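Local coordinates for erythrocyte membrane protein 1 (PDB 6S8T) that mediates adhesion of malaria-infected erythrocytes to host cells, probably through surface receptors, this chain being its ICAM-1-binding DBLbeta domain, at residues Gly74-Gly78 and Ala79-Lys83; Leu142-Val145 and Gln146-Ala149; Gln204-Leu207 and Gln208-Gln212; Glu254-Arg257 and His258-Trp261. One frame throughout, in Å; residues are numbered along the deposited sequence. Where two conformers were deposited one is given.

Interaction 1. Residues Gly74-Gly78 and Ala79-Lys83; sequences GNNGG and ACTGK
A79 follows directly on G78 and starts a tight reversal of the chain. Its methyl carbon CB packs on N122 and M151, while its backbone is hydrogen-bonded to that of S121. C80 comes next, and its sulfur is taken up in the disulfide with C119. T81 then closes a type I beta turn running from G78 to T81, in the loop between helix 16-32 and strand 97-98 of this Duffy-binding-like domain. The closing backbone bond is weak, T81 N to G78 O at 3.3 Å. The hydroxyl adds a second bond to the same acceptor: T81 OG1 donates to G78 O over 3.0 Å. It arrives almost at right angles to the C=O (98°) and well above the carbonyl plane, so its direction is poor. With OG1 set beside its own backbone N (chi1 -67°), T81 lays both donors against one oxygen; the same hydroxyl oxygen lies 2.9 Å from G78 N. The other branch, T81 CG2, rests 3.4 Å from N76 O, and the amide ND2 of N76 lies farther out at 4.2 Å from that methyl. G82, at positive phi, takes the third position of a type II turn from C80 to K83. K83 N reaches back weakly to C80 O, and its NZ forms a salt bridge with E124.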
# COMPACT_ATOMS: atom_id res chain seq x y z
N GLY A 74 23.33 20.42 0.27
CA GLY A 74 23.32 19.59 1.45
C GLY A 74 22.13 19.87 2.34
O GLY A 74 21.59 20.97 2.37
N ASN A 75 21.70 18.83 3.06
CA ASN A 75 20.62 18.93 4.04
C ASN A 75 19.28 19.22 3.37
O ASN A 75 18.25 19.29 4.05
CB ASN A 75 20.95 19.98 5.10
CG ASN A 75 22.05 19.54 6.03
OD1 ASN A 75 22.45 18.37 6.01
ND2 ASN A 75 22.55 20.46 6.85
N ASN A 76 19.29 19.42 2.06
CA ASN A 76 18.06 19.57 1.30
C ASN A 76 17.82 18.44 0.30
O ASN A 76 16.73 18.37 -0.27
CB ASN A 76 18.05 20.91 0.55
CG ASN A 76 16.67 21.28 0.04
OD1 ASN A 76 16.35 21.06 -1.13
ND2 ASN A 76 15.85 21.84 0.91
N GLY A 77 18.78 17.55 0.11
CA GLY A 77 18.63 16.47 -0.84
C GLY A 77 18.35 15.12 -0.21
O GLY A 77 18.65 14.08 -0.81
N GLY A 78 17.78 15.12 0.99
CA GLY A 78 17.43 13.87 1.63
C GLY A 78 16.18 13.25 1.04
O GLY A 78 15.36 13.92 0.40
N ALA A 79 16.03 11.94 1.26
CA ALA A 79 14.87 11.25 0.73
C ALA A 79 13.59 11.65 1.45
O ALA A 79 12.52 11.70 0.83
CB ALA A 79 15.07 9.73 0.81
N CYS A 80 13.67 11.95 2.75
CA CYS A 80 12.51 12.39 3.52
C CYS A 80 12.39 13.91 3.57
O CYS A 80 11.66 14.42 4.43
CB CYS A 80 12.57 11.83 4.94
SG CYS A 80 12.36 10.03 5.11
N THR A 81 13.07 14.63 2.69
CA THR A 81 13.06 16.08 2.73
C THR A 81 11.66 16.62 2.47
O THR A 81 11.08 16.37 1.41
CB THR A 81 14.05 16.65 1.72
OG1 THR A 81 15.39 16.32 2.12
CG2 THR A 81 13.92 18.17 1.64
N GLY A 82 11.13 17.35 3.44
CA GLY A 82 9.83 17.99 3.29
C GLY A 82 8.64 17.06 3.19
O GLY A 82 7.70 17.35 2.43
N LYS A 83 8.65 15.96 3.93
CA LYS A 83 7.55 15.00 3.93
C LYS A 83 6.85 15.00 5.28
O LYS A 83 7.51 15.01 6.33
CB LYS A 83 8.05 13.59 3.59
CG LYS A 83 8.73 13.47 2.23
CD LYS A 83 7.76 13.69 1.08
CE LYS A 83 8.46 13.59 -0.26
NZ LYS A 83 7.54 13.87 -1.40

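Interaction 2. Residues Leu142-Val145 and Gln146-Ala149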
# COMPACT_ATOMS: atom_id res chain seq x y z
N LEU A 142 20.08 2.08 -8.92
CA LEU A 142 19.89 1.22 -7.75
C LEU A 142 20.31 1.93 -6.47
O LEU A 142 19.69 1.74 -5.41
CB LEU A 142 20.68 -0.08 -7.92
CG LEU A 142 20.66 -1.04 -6.73
CD1 LEU A 142 19.24 -1.48 -6.43
CD2 LEU A 142 21.56 -2.24 -6.97
N GLY A 143 21.35 2.76 -6.54
CA GLY A 143 21.80 3.47 -5.35
C GLY A 143 20.73 4.40 -4.79
O GLY A 143 20.49 4.42 -3.58
N ASP A 144 20.06 5.15 -5.67
CA ASP A 144 19.02 6.07 -5.20
C ASP A 144 17.76 5.32 -4.78
O ASP A 144 17.04 5.79 -3.89
CB ASP A 144 18.71 7.10 -6.28
CG ASP A 144 19.47 8.41 -6.08
OD1 ASP A 144 19.44 8.95 -4.96
OD2 ASP A 144 20.11 8.88 -7.05
N VAL A 145 17.48 4.17 -5.39
CA VAL A 145 16.33 3.38 -4.96
C VAL A 145 16.60 2.76 -3.60
O VAL A 145 15.70 2.69 -2.74
CB VAL A 145 15.99 2.31 -6.02
CG1 VAL A 145 14.92 1.36 -5.50
CG2 VAL A 145 15.53 2.97 -7.31
N GLN A 146 17.83 2.29 -3.36
CA GLN A 146 18.16 1.73 -2.06
C GLN A 146 18.23 2.80 -0.98
O GLN A 146 17.88 2.53 0.18
CB GLN A 146 19.49 0.97 -2.14
CG GLN A 146 19.41 -0.35 -2.89
CD GLN A 146 20.74 -1.09 -2.91
OE1 GLN A 146 21.73 -0.58 -3.43
NE2 GLN A 146 20.76 -2.28 -2.34
N LEU A 147 18.66 4.01 -1.33
CA LEU A 147 18.66 5.10 -0.36
C LEU A 147 17.24 5.47 0.05
O LEU A 147 16.96 5.67 1.23
CB LEU A 147 19.39 6.32 -0.92
CG LEU A 147 19.41 7.55 -0.02
CD1 LEU A 147 20.26 7.30 1.22
CD2 LEU A 147 19.90 8.77 -0.77
N ALA A 148 16.33 5.55 -0.92
CA ALA A 148 14.94 5.87 -0.60
C ALA A 148 14.30 4.77 0.22
O ALA A 148 13.55 5.05 1.17
CB ALA A 148 14.15 6.12 -1.88
N ALA A 149 14.59 3.50 -0.11
CA ALA A 149 13.99 2.39 0.62
C ALA A 149 14.45 2.36 2.07
O ALA A 149 13.66 2.08 2.98
CB ALA A 149 14.32 1.07 -0.08
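L142 O receives the amide N-H of Q146 over 2.8 Å, the shortest of four consecutive i to i+4 bonds in helix 137-163 of the Duffy-binding-like fold. The N-H...O angle is 159°. The next three steps keep the regular alpha-helical pattern: L147 N to G143 O, A148 N to D144 O and A149 N to V145 O, the last at 3.0 Å. Along one side of this buried turn the L142 and Q146 side chains cross obliquely. Q146 CG packs 3.7 Å from the methyl CD1 of L142, and its carboxamide carbon CD lies 3.8 Å from L142 CG. The glutamine gets there because CG sits beside its own backbone N (chi1 -73°) and the chain runs straight on from CG, carrying the amide along the leucine branches. Q146 NE2 is satisfied by Q259 O of helix 246-268, whereas OE1 is buried with no polar partner in the model. Elsewhere round the helix D144 has a well-filled carboxylate: OD1 is bonded to S68 OG and N122 ND2, and OD2 to N69 N. V145 and A149 share another face, both packing on V260 and on L189 of helix 172-194. Against the unpartnered Q146 OE1 lies hydrocarbon, with L142 CG 3.5 Å away.

Interaction 3. Residues Gln204-Leu207 and Gln208-Gln212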
# COMPACT_ATOMS: atom_id res chain seq x y z
N GLN A 204 4.58 13.37 -8.57
CA GLN A 204 4.71 12.04 -9.17
C GLN A 204 4.89 12.13 -10.68
O GLN A 204 5.62 11.32 -11.26
CB GLN A 204 3.49 11.19 -8.82
CG GLN A 204 3.22 11.08 -7.32
CD GLN A 204 4.41 10.54 -6.55
OE1 GLN A 204 4.95 9.48 -6.87
NE2 GLN A 204 4.83 11.27 -5.52
N THR A 205 4.24 13.10 -11.34
CA THR A 205 4.45 13.31 -12.77
C THR A 205 5.90 13.65 -13.07
O THR A 205 6.48 13.15 -14.04
CB THR A 205 3.52 14.42 -13.27
OG1 THR A 205 2.16 14.04 -13.06
CG2 THR A 205 3.75 14.69 -14.75
N LYS A 206 6.51 14.51 -12.25
CA LYS A 206 7.93 14.82 -12.41
C LYS A 206 8.80 13.60 -12.15
O LYS A 206 9.81 13.38 -12.83
CB LYS A 206 8.32 15.97 -11.48
CG LYS A 206 9.79 16.35 -11.53
CD LYS A 206 10.07 17.58 -10.69
CE LYS A 206 9.65 17.36 -9.24
NZ LYS A 206 9.93 18.55 -8.39
N LEU A 207 8.41 12.78 -11.16
CA LEU A 207 9.18 11.58 -10.86
C LEU A 207 9.11 10.57 -12.01
O LEU A 207 10.14 10.00 -12.40
CB LEU A 207 8.67 10.96 -9.56
CG LEU A 207 9.17 9.58 -9.12
CD1 LEU A 207 10.68 9.48 -9.24
CD2 LEU A 207 8.73 9.31 -7.69
N GLN A 208 7.92 10.36 -12.57
CA GLN A 208 7.80 9.42 -13.68
C GLN A 208 8.54 9.91 -14.92
O GLN A 208 9.02 9.10 -15.72
CB GLN A 208 6.33 9.18 -14.01
CG GLN A 208 5.59 8.38 -12.96
CD GLN A 208 6.18 6.99 -12.78
OE1 GLN A 208 6.60 6.35 -13.74
NE2 GLN A 208 6.22 6.52 -11.53
N GLY A 209 8.66 11.23 -15.09
CA GLY A 209 9.38 11.75 -16.24
C GLY A 209 10.86 11.45 -16.19
O GLY A 209 11.49 11.19 -17.23
N HIS A 210 11.45 11.48 -14.99
CA HIS A 210 12.86 11.14 -14.84
C HIS A 210 13.11 9.68 -15.19
O HIS A 210 14.11 9.35 -15.83
CB HIS A 210 13.32 11.44 -13.42
CG HIS A 210 13.27 12.89 -13.06
ND1 HIS A 210 13.26 13.90 -14.01
CD2 HIS A 210 13.22 13.51 -11.86
CE1 HIS A 210 13.21 15.07 -13.40
NE2 HIS A 210 13.19 14.86 -12.09
N LEU A 211 12.21 8.78 -14.76
CA LEU A 211 12.40 7.36 -15.02
C LEU A 211 12.28 7.04 -16.50
O LEU A 211 12.98 6.15 -17.01
CB LEU A 211 11.40 6.54 -14.21
CG LEU A 211 11.50 6.65 -12.68
CD1 LEU A 211 10.45 5.77 -12.01
CD2 LEU A 211 12.89 6.29 -12.21
N GLN A 212 11.39 7.73 -17.22
CA GLN A 212 11.25 7.48 -18.65
C GLN A 212 12.51 7.86 -19.42
O GLN A 212 12.84 7.21 -20.42
CB GLN A 212 10.04 8.23 -19.19
CG GLN A 212 8.73 7.76 -18.61
CD GLN A 212 7.56 8.66 -18.97
OE1 GLN A 212 6.44 8.44 -18.52
NE2 GLN A 212 7.83 9.67 -19.79
O HOH W 1 5.31 7.84 -9.15
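Q204 and Q208 lie one turn apart on helix 202-221 of the Duffy-binding-like domain and are tied together twice, through the backbone and through a water. Q208 N donates to Q204 O at 2.8 Å with an N-H...O angle of 164°. At the side-chain ends a water gives a hydrogen to Q204 OE1 and takes one from Q208 NE2 over 2.9 Å. The glutamines have other partners as well: Q204 OE1 accepts from R115 NH2, Q208 OE1 from R249 NH2, and Q208 NE2 also donates to I192 O. A bend at chi2 (-61°) folds the Q208 chain so that its amide meets the water, R249 and I192. Over the next three residues the backbone bonds lengthen. G209 N splits between T205 O at 3.1 Å and, weakly, K206 O, while H210 N is shared by weak bonds to K206 O and L207 O. L211 N reaches L207 O at a weak 3.4 Å. K206 and H210 point the same way side by side, the lysine CG 3.8 Å from H210 NE2, a nitrogen that donates weakly to E124 O. K206 O stands over the centre of the imidazole, 3.4 Å above the ring plane.

Interaction 4. Residues Glu254-Arg257 and His258-Trp261; sequences EANR and HQVW
Helix 246-268 of the Duffy-binding-like domain is kinked here: the amides of H258 and Q259, just past the junction at R257, lack the usual i to i+4 bond. N256, with a phi of -127°, carries the distortion. A water steps into the opened turn, donating to E254 O at 2.9 Å and accepting only a weak bond from H258 N at 3.4 Å. Regular bonding resumes with V260 N, which gives its main hydrogen bond to N256 O at 3.3 Å and a weaker one to R257 O. W261 N also donates to R257 O, at 3.1 Å and an N-H...O angle of 160°. R257 CG takes the cramped place between its own N and carbonyl carbon (chi1 61°) and passes 3.2 Å from H258 N before the chain bends at chi3. The charged end then leaves for D289, with NH2 in the salt bridge. N256 is held at both amide atoms, OD1 by A41 N and ND2 by L39 O, which ties the bend to the loop after helix 16-32. H258 ND1 is hydrogen-bonded to T285 OG1. W261 NE1 is hydrogen-bonded to Y280 O while its ring meets F186 edge-to-face. The methyl CG2 of V260 rests 3.4 Å from N256 O.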
# COMPACT_ATOMS: atom_id res chain seq x y z
N GLU A 254 12.72 -7.16 -11.34
CA GLU A 254 12.96 -8.57 -11.02
C GLU A 254 14.42 -8.84 -10.70
O GLU A 254 14.74 -9.67 -9.84
CB GLU A 254 12.51 -9.46 -12.18
CG GLU A 254 11.01 -9.60 -12.31
CD GLU A 254 10.38 -10.17 -11.06
OE1 GLU A 254 10.86 -11.23 -10.59
OE2 GLU A 254 9.43 -9.55 -10.54
N ALA A 255 15.33 -8.15 -11.40
CA ALA A 255 16.75 -8.38 -11.21
C ALA A 255 17.26 -7.80 -9.89
O ALA A 255 18.24 -8.32 -9.34
CB ALA A 255 17.54 -7.78 -12.37
N ASN A 256 16.62 -6.76 -9.36
CA ASN A 256 17.18 -6.03 -8.23
C ASN A 256 16.21 -5.87 -7.05
O ASN A 256 16.54 -5.16 -6.10
CB ASN A 256 17.66 -4.64 -8.67
CG ASN A 256 18.70 -4.71 -9.76
OD1 ASN A 256 19.83 -5.15 -9.53
ND2 ASN A 256 18.34 -4.26 -10.96
N ARG A 257 15.04 -6.52 -7.09
CA ARG A 257 14.07 -6.32 -6.02
C ARG A 257 14.59 -6.80 -4.67
O ARG A 257 14.24 -6.22 -3.63
CB ARG A 257 12.75 -7.03 -6.35
CG ARG A 257 12.88 -8.53 -6.52
CD ARG A 257 11.60 -9.15 -7.08
NE ARG A 257 10.49 -9.11 -6.13
CZ ARG A 257 10.25 -10.05 -5.23
NH1 ARG A 257 11.04 -11.11 -5.15
NH2 ARG A 257 9.22 -9.94 -4.41
N HIS A 258 15.43 -7.83 -4.66
CA HIS A 258 15.91 -8.34 -3.38
C HIS A 258 16.90 -7.38 -2.72
O HIS A 258 16.86 -7.18 -1.50
CB HIS A 258 16.56 -9.72 -3.53
CG HIS A 258 17.19 -10.20 -2.27
ND1 HIS A 258 16.46 -10.63 -1.19
CD2 HIS A 258 18.49 -10.27 -1.89
CE1 HIS A 258 17.28 -10.97 -0.21
NE2 HIS A 258 18.52 -10.75 -0.61
N GLN A 259 17.81 -6.80 -3.50
CA GLN A 259 18.74 -5.82 -2.94
C GLN A 259 18.01 -4.60 -2.41
O GLN A 259 18.50 -3.94 -1.49
CB GLN A 259 19.77 -5.40 -3.99
CG GLN A 259 20.75 -6.50 -4.38
CD GLN A 259 21.73 -6.05 -5.45
OE1 GLN A 259 21.43 -6.13 -6.64
NE2 GLN A 259 22.89 -5.58 -5.03
N VAL A 260 16.84 -4.29 -2.97
CA VAL A 260 16.04 -3.20 -2.44
C VAL A 260 15.49 -3.57 -1.07
O VAL A 260 15.56 -2.77 -0.12
CB VAL A 260 14.92 -2.83 -3.44
CG1 VAL A 260 13.96 -1.83 -2.82
CG2 VAL A 260 15.52 -2.28 -4.72
N TRP A 261 14.95 -4.79 -0.93
CA TRP A 261 14.44 -5.24 0.36
C TRP A 261 15.56 -5.38 1.39
O TRP A 261 15.31 -5.20 2.59
CB TRP A 261 13.70 -6.57 0.20
CG TRP A 261 13.19 -7.13 1.49
CD1 TRP A 261 13.63 -8.25 2.13
CD2 TRP A 261 12.14 -6.59 2.31
NE1 TRP A 261 12.92 -8.45 3.29
CE2 TRP A 261 12.01 -7.44 3.43
CE3 TRP A 261 11.31 -5.47 2.21
CZ2 TRP A 261 11.07 -7.21 4.43
CZ3 TRP A 261 10.38 -5.24 3.21
CH2 TRP A 261 10.27 -6.11 4.30
O HOH W 2 15.75 -10.09 -7.13

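In the fold
The four interactions follow one another along the chain without overlap, and interactions 2, 3 and 4 fall on three helices of the Duffy-binding-like domain: 137-163, 202-221 and 246-268. Interactions 2 and 4 are the nearest pair, their centres about 11 Å apart, and they meet along the face where helices 137-163 and 246-268 pack. Interaction 1, in a partly buried loop, touches interaction 2 through A79 and A148, with centres about 14 Å apart. Interaction 3 touches none of the others directly; its centre is about 16 Å from that of interaction 2, and helix 121-124 contacts interactions 1, 2 and 3. Loop and helices thus form one connected part of the ICAM-1-binding DBLbeta domain.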